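Local coordinates for protein farnesyltransferase, putative (Trypanosoma cruzi, PDB 3WCA) that probably condenses two farnesyl diphosphate molecules head to head into squalene, using magnesium and NADPH or NADH, at the start of the branch leading to lanosterol, at residues 157-170 against 193-206. The protein carries 1 engineered substitution. Residues are numbered along the deposited sequence; the frame is centred on the assembly and turned at random.
Sequences YDLYCHYVAGLVGH and ANHMGLFLQKTNII. With FPS (S-[(2E,6E)-3,7,11-trimethyldodeca-2,6,10-trienyl] trihydrogen thiodiphosphate), chain E.
Lys202 runs its extended chain obliquely across the CE2 side of Tyr157, Lys202 CE 3.6 Å from Tyr157 CE2, and ends in a salt bridge, NZ 2.8 Å from Asp158 OD1. The ammonium meets that oxygen from above the carboxylate plane; Asp256 and His260 are further partners of the ammonium, whose charge is probably balanced by two carboxylates. At the other side of the tyrosine, Ile205 CD1 lies at the ring edge, near its plane, 3.9 Å from Tyr157 CE1. Cys161 and Leu198 interlock as knobs into holes: Cys161 fits among Leu198, Gln201, Lys202 and Ile205, its CB 3.6 Å from Leu198 CG, while Leu198 fits among Asp158, Cys161, His162 and Gly166. Helices 154-179 and 191-207 are part of the all-helical squalene/phytoene synthase fold; their segments 157-170 and 193-206 have axes 132° apart in direction, 6.8 Å at closest. The backbones meet directly at glycines, Gly166 CA 4.2 Å from Gly197 CA. A wider pi-type turn at 162-166 interrupts the regular winding of the first helix here. With CG anti to the backbone N (chi1 -175°), Asn194 sends OD1 over Gly166 to His162 ND1, 2.7 Å away. The N-H...O angle is nearly straight (174°) and the oxygen lies in the imidazole plane, yet the donor sits above the carbonyl plane; a water joins Asn194 ND2 to Asp158 O. The seam also lines the pocket for the farnesyl thiodiphosphate: Gly169, Ala193 and Met196 touch C15 at the tail end, with Gly169 CA 3.4 Å from C15, and Gly197 touches C10. Nearer the diphosphate, Gln201, bent at chi2, touches Val164 with CD and turns OE1 to the prenyl carbon C3, while Val164 approaches Glu71, a magnesium ligand.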
loop_
_atom_site.group_PDB
_atom_site.type_symbol
_atom_site.label_atom_id
_atom_site.label_comp_id
_atom_site.label_asym_id
_atom_site.label_seq_id
_atom_site.Cartn_x
_atom_site.Cartn_y
_atom_site.Cartn_z
ATOM N N TYR A 157 -7.907 7.549 9.687
ATOM C CA TYR A 157 -7.709 6.454 8.732
ATOM C C TYR A 157 -6.900 6.966 7.536
ATOM O O TYR A 157 -5.845 6.429 7.219
ATOM C CB TYR A 157 -9.082 5.925 8.292
ATOM C CG TYR A 157 -9.105 4.754 7.314
ATOM C CD1 TYR A 157 -8.251 3.651 7.463
ATOM C CD2 TYR A 157 -10.066 4.702 6.303
ATOM C CE1 TYR A 157 -8.369 2.523 6.629
ATOM C CE2 TYR A 157 -10.190 3.588 5.467
ATOM C CZ TYR A 157 -9.345 2.501 5.636
ATOM O OH TYR A 157 -9.511 1.392 4.824
ATOM N N ASP A 158 -7.398 8.022 6.895
ATOM C CA ASP A 158 -6.726 8.637 5.756
ATOM C C ASP A 158 -5.313 9.118 6.057
ATOM O O ASP A 158 -4.397 8.903 5.259
ATOM C CB ASP A 158 -7.547 9.813 5.238
ATOM C CG ASP A 158 -8.681 9.371 4.347
ATOM O OD1 ASP A 158 -9.142 8.227 4.501
ATOM O OD2 ASP A 158 -9.116 10.165 3.498
ATOM N N LEU A 159 -5.121 9.771 7.199
ATOM C CA LEU A 159 -3.796 10.276 7.532
ATOM C C LEU A 159 -2.813 9.142 7.784
ATOM O O LEU A 159 -1.662 9.207 7.347
ATOM C CB LEU A 159 -3.855 11.220 8.744
ATOM C CG LEU A 159 -2.536 11.892 9.163
ATOM C CD1 LEU A 159 -2.014 12.781 8.023
ATOM C CD2 LEU A 159 -2.756 12.719 10.458
ATOM N N TYR A 160 -3.256 8.101 8.481
ATOM C CA TYR A 160 -2.373 6.969 8.745
ATOM C C TYR A 160 -1.977 6.289 7.422
ATOM O O TYR A 160 -0.832 5.860 7.261
ATOM C CB TYR A 160 -3.037 5.943 9.676
ATOM C CG TYR A 160 -2.163 4.733 9.939
ATOM C CD1 TYR A 160 -1.100 4.798 10.840
ATOM C CD2 TYR A 160 -2.361 3.538 9.237
ATOM C CE1 TYR A 160 -0.249 3.702 11.033
ATOM C CE2 TYR A 160 -1.520 2.440 9.419
ATOM C CZ TYR A 160 -0.464 2.528 10.316
ATOM O OH TYR A 160 0.381 1.453 10.488
ATOM N N CYS A 161 -2.927 6.186 6.494
ATOM C CA CYS A 161 -2.656 5.581 5.199
ATOM C C CYS A 161 -1.639 6.441 4.465
ATOM O O CYS A 161 -0.773 5.926 3.753
ATOM C CB CYS A 161 -3.944 5.455 4.364
ATOM S SG CYS A 161 -5.041 4.117 4.923
ATOM N N HIS A 162 -1.750 7.755 4.649
ATOM C CA HIS A 162 -0.831 8.698 4.022
ATOM C C HIS A 162 0.599 8.422 4.480
ATOM O O HIS A 162 1.509 8.304 3.659
ATOM C CB HIS A 162 -1.221 10.136 4.385
ATOM C CG HIS A 162 -0.162 11.150 4.082
ATOM N ND1 HIS A 162 0.174 11.514 2.796
ATOM C CD2 HIS A 162 0.646 11.866 4.901
ATOM C CE1 HIS A 162 1.143 12.413 2.835
ATOM N NE2 HIS A 162 1.449 12.643 4.101
ATOM N N TYR A 163 0.786 8.298 5.789
ATOM C CA TYR A 163 2.105 8.053 6.360
ATOM C C TYR A 163 2.757 6.733 5.971
ATOM O O TYR A 163 3.977 6.674 5.818
ATOM C CB TYR A 163 2.064 8.101 7.899
ATOM C CG TYR A 163 1.811 9.469 8.529
ATOM C CD1 TYR A 163 2.595 10.576 8.198
ATOM C CD2 TYR A 163 0.812 9.637 9.486
ATOM C CE1 TYR A 163 2.388 11.824 8.812
ATOM C CE2 TYR A 163 0.594 10.870 10.104
ATOM C CZ TYR A 163 1.381 11.958 9.767
ATOM O OH TYR A 163 1.150 13.172 10.381
ATOM N N VAL A 164 1.970 5.668 5.831
ATOM C CA VAL A 164 2.580 4.389 5.528
ATOM C C VAL A 164 2.477 3.912 4.091
ATOM O O VAL A 164 3.094 2.906 3.749
ATOM C CB VAL A 164 2.040 3.266 6.466
ATOM C CG1 VAL A 164 2.227 3.687 7.943
ATOM C CG2 VAL A 164 0.566 2.970 6.154
ATOM N N ALA A 165 1.722 4.632 3.265
ATOM C CA ALA A 165 1.528 4.254 1.871
ATOM C C ALA A 165 1.452 5.458 0.931
ATOM O O ALA A 165 2.063 5.462 -0.136
ATOM C CB ALA A 165 0.262 3.420 1.742
ATOM N N GLY A 166 0.687 6.468 1.319
ATOM C CA GLY A 166 0.569 7.649 0.487
ATOM C C GLY A 166 1.930 8.286 0.226
ATOM O O GLY A 166 2.185 8.803 -0.868
ATOM N N LEU A 167 2.806 8.241 1.229
ATOM C CA LEU A 167 4.139 8.816 1.097
ATOM C C LEU A 167 5.025 7.984 0.163
ATOM O O LEU A 167 5.951 8.510 -0.461
ATOM C CB LEU A 167 4.802 8.953 2.471
ATOM C CG LEU A 167 4.367 10.166 3.307
ATOM C CD1 LEU A 167 5.032 10.131 4.664
ATOM C CD2 LEU A 167 4.752 11.448 2.568
ATOM N N VAL A 168 4.757 6.683 0.090
ATOM C CA VAL A 168 5.525 5.826 -0.806
ATOM C C VAL A 168 5.163 6.354 -2.187
ATOM O O VAL A 168 6.006 6.452 -3.071
ATOM C CB VAL A 168 5.099 4.347 -0.686
ATOM C CG1 VAL A 168 5.926 3.493 -1.625
ATOM C CG2 VAL A 168 5.273 3.866 0.756
ATOM N N GLY A 169 3.896 6.725 -2.347
ATOM C CA GLY A 169 3.433 7.264 -3.612
ATOM C C GLY A 169 4.163 8.557 -3.944
ATOM O O GLY A 169 4.528 8.792 -5.104
ATOM N N HIS A 170 4.360 9.405 -2.932
ATOM C CA HIS A 170 5.073 10.667 -3.121
ATOM C C HIS A 170 6.508 10.336 -3.525
ATOM O O HIS A 170 6.989 10.786 -4.562
ATOM C CB HIS A 170 5.091 11.498 -1.827
ATOM C CG HIS A 170 3.787 12.165 -1.504
ATOM N ND1 HIS A 170 3.705 13.295 -0.719
ATOM C CD2 HIS A 170 2.517 11.873 -1.872
ATOM C CE1 HIS A 170 2.444 13.675 -0.620
ATOM N NE2 HIS A 170 1.701 12.828 -1.310
ATOM N N ALA A 193 -0.789 11.053 -6.312
ATOM C CA ALA A 193 0.212 10.050 -5.959
ATOM C C ALA A 193 -0.195 9.464 -4.608
ATOM O O ALA A 193 -0.037 8.269 -4.363
ATOM C CB ALA A 193 1.587 10.679 -5.861
ATOM N N ASN A 194 -0.725 10.323 -3.744
ATOM C CA ASN A 194 -1.170 9.916 -2.422
ATOM C C ASN A 194 -2.397 9.013 -2.559
ATOM O O ASN A 194 -2.547 8.042 -1.819
ATOM C CB ASN A 194 -1.529 11.145 -1.578
ATOM C CG ASN A 194 -1.887 10.784 -0.161
ATOM O OD1 ASN A 194 -1.026 10.401 0.633
ATOM N ND2 ASN A 194 -3.170 10.882 0.165
ATOM N N HIS A 195 -3.285 9.361 -3.485
ATOM C CA HIS A 195 -4.466 8.555 -3.737
ATOM C C HIS A 195 -4.018 7.141 -4.149
ATOM O O HIS A 195 -4.572 6.147 -3.689
ATOM C CB HIS A 195 -5.299 9.165 -4.865
ATOM C CG HIS A 195 -6.195 10.282 -4.428
ATOM N ND1 HIS A 195 -7.283 10.084 -3.605
ATOM C CD2 HIS A 195 -6.174 11.606 -4.712
ATOM C CE1 HIS A 195 -7.895 11.238 -3.403
ATOM N NE2 HIS A 195 -7.241 12.177 -4.063
ATOM N N MET A 196 -3.011 7.066 -5.017
ATOM C CA MET A 196 -2.486 5.787 -5.495
ATOM C C MET A 196 -2.069 4.927 -4.306
ATOM O O MET A 196 -2.410 3.753 -4.240
ATOM C CB MET A 196 -1.282 6.020 -6.427
ATOM C CG MET A 196 -1.649 6.574 -7.819
ATOM S SD MET A 196 -2.024 5.250 -9.029
ATOM C CE MET A 196 -0.392 4.462 -9.109
ATOM N N GLY A 197 -1.344 5.524 -3.361
ATOM C CA GLY A 197 -0.921 4.783 -2.192
ATOM C C GLY A 197 -2.097 4.370 -1.316
ATOM O O GLY A 197 -2.126 3.253 -0.794
ATOM N N LEU A 198 -3.078 5.259 -1.165
ATOM C CA LEU A 198 -4.228 4.954 -0.328
ATOM C C LEU A 198 -5.081 3.834 -0.878
ATOM O O LEU A 198 -5.565 3.005 -0.115
ATOM C CB LEU A 198 -5.092 6.200 -0.097
ATOM C CG LEU A 198 -4.812 6.918 1.229
ATOM C CD1 LEU A 198 -3.362 7.333 1.282
ATOM C CD2 LEU A 198 -5.723 8.141 1.375
ATOM N N PHE A 199 -5.259 3.791 -2.194
ATOM C CA PHE A 199 -6.061 2.734 -2.781
ATOM C C PHE A 199 -5.462 1.375 -2.470
ATOM O O PHE A 199 -6.188 0.436 -2.147
ATOM C CB PHE A 199 -6.180 2.892 -4.297
ATOM C CG PHE A 199 -7.159 1.919 -4.927
ATOM C CD1 PHE A 199 -8.495 1.896 -4.517
ATOM C CD2 PHE A 199 -6.747 1.025 -5.911
ATOM C CE1 PHE A 199 -9.406 0.999 -5.075
ATOM C CE2 PHE A 199 -7.649 0.117 -6.481
ATOM C CZ PHE A 199 -8.974 0.100 -6.070
ATOM N N LEU A 200 -4.140 1.266 -2.562
ATOM C CA LEU A 200 -3.488 -0.002 -2.277
ATOM C C LEU A 200 -3.564 -0.355 -0.795
ATOM O O LEU A 200 -3.930 -1.471 -0.437
ATOM C CB LEU A 200 -2.004 0.015 -2.695
ATOM C CG LEU A 200 -1.609 0.303 -4.152
ATOM C CD1 LEU A 200 -0.109 -0.017 -4.341
ATOM C CD2 LEU A 200 -2.452 -0.545 -5.101
ATOM N N GLN A 201 -3.219 0.601 0.063
ATOM C CA GLN A 201 -3.212 0.339 1.485
ATOM C C GLN A 201 -4.608 -0.027 1.977
ATOM O O GLN A 201 -4.765 -0.982 2.714
ATOM C CB GLN A 201 -2.666 1.555 2.253
ATOM C CG GLN A 201 -2.426 1.309 3.751
ATOM C CD GLN A 201 -1.416 0.193 4.026
ATOM O OE1 GLN A 201 -0.365 0.124 3.397
ATOM N NE2 GLN A 201 -1.731 -0.674 4.979
ATOM N N LYS A 202 -5.617 0.717 1.545
ATOM C CA LYS A 202 -6.978 0.453 1.992
ATOM C C LYS A 202 -7.512 -0.904 1.538
ATOM O O LYS A 202 -8.191 -1.589 2.305
ATOM C CB LYS A 202 -7.914 1.586 1.546
ATOM C CG LYS A 202 -7.654 2.900 2.284
ATOM C CD LYS A 202 -8.762 3.916 2.045
ATOM C CE LYS A 202 -8.480 5.230 2.762
ATOM N NZ LYS A 202 -9.553 6.246 2.525
ATOM N N THR A 203 -7.206 -1.303 0.304
ATOM C CA THR A 203 -7.675 -2.595 -0.178
ATOM C C THR A 203 -7.031 -3.685 0.667
ATOM O O THR A 203 -7.673 -4.675 1.000
ATOM C CB THR A 203 -7.347 -2.801 -1.667
ATOM O OG1 THR A 203 -7.964 -1.756 -2.431
ATOM C CG2 THR A 203 -7.900 -4.135 -2.158
ATOM N N ASN A 204 -5.773 -3.499 1.054
ATOM C CA ASN A 204 -5.142 -4.517 1.872
ATOM C C ASN A 204 -5.736 -4.518 3.274
ATOM O O ASN A 204 -5.987 -5.572 3.831
ATOM C CB ASN A 204 -3.627 -4.320 1.940
ATOM C CG ASN A 204 -2.937 -4.599 0.604
ATOM O OD1 ASN A 204 -3.509 -5.224 -0.292
ATOM N ND2 ASN A 204 -1.701 -4.144 0.475
ATOM N N ILE A 205 -5.960 -3.338 3.847
ATOM C CA ILE A 205 -6.533 -3.255 5.191
ATOM C C ILE A 205 -7.907 -3.939 5.223
ATOM O O ILE A 205 -8.259 -4.629 6.195
ATOM C CB ILE A 205 -6.644 -1.770 5.656
ATOM C CG1 ILE A 205 -5.282 -1.303 6.182
ATOM C CG2 ILE A 205 -7.710 -1.620 6.755
ATOM C CD1 ILE A 205 -5.207 0.194 6.506
ATOM N N ILE A 206 -8.672 -3.760 4.149
ATOM C CA ILE A 206 -9.983 -4.373 4.042
ATOM C C ILE A 206 -9.856 -5.895 3.928
ATOM O O ILE A 206 -10.533 -6.634 4.653
ATOM C CB ILE A 206 -10.748 -3.852 2.810
ATOM C CG1 ILE A 206 -11.114 -2.384 3.008
ATOM C CG2 ILE A 206 -11.993 -4.695 2.571
ATOM C CD1 ILE A 206 -11.778 -1.742 1.798
HETATM C C1 FPS E . 2.398 -3.704 1.787
HETATM S S1 FPS E . 4.024 -4.565 1.517
HETATM C C2 FPS E . 2.507 -2.214 1.339
HETATM C C3 FPS E . 1.577 -1.388 0.717
HETATM C C4 FPS E . 0.174 -1.806 0.338
HETATM C C5 FPS E . 2.019 0.020 0.390
HETATM C C6 FPS E . 2.999 0.214 -0.809
HETATM C C7 FPS E . 2.553 1.463 -1.539
HETATM C C8 FPS E . 2.870 1.826 -2.790
HETATM C C10 FPS E . 2.282 3.164 -3.279
HETATM C C9 FPS E . 3.766 0.996 -3.719
HETATM C C11 FPS E . 2.068 3.188 -4.775
HETATM C C12 FPS E . 1.982 4.620 -5.235
HETATM C C13 FPS E . 2.404 5.087 -6.431
HETATM C C14 FPS E . 3.045 4.208 -7.513
HETATM C C15 FPS E . 2.223 6.577 -6.712
HETATM P PA FPS E . 3.954 -5.697 -0.214
HETATM O O1A FPS E . 3.480 -4.814 -1.403
HETATM O O2A FPS E . 5.350 -6.207 -0.470
HETATM O O3A FPS E . 3.157 -7.166 -0.089
HETATM P PB FPS E . 1.653 -7.677 0.498
HETATM O O1B FPS E . 0.976 -8.673 -0.489
HETATM O O2B FPS E . 1.874 -8.454 1.846
HETATM O O3B FPS E . 0.667 -6.442 0.614
HETATM O O HOH W 1 -4.380 11.044 2.998
#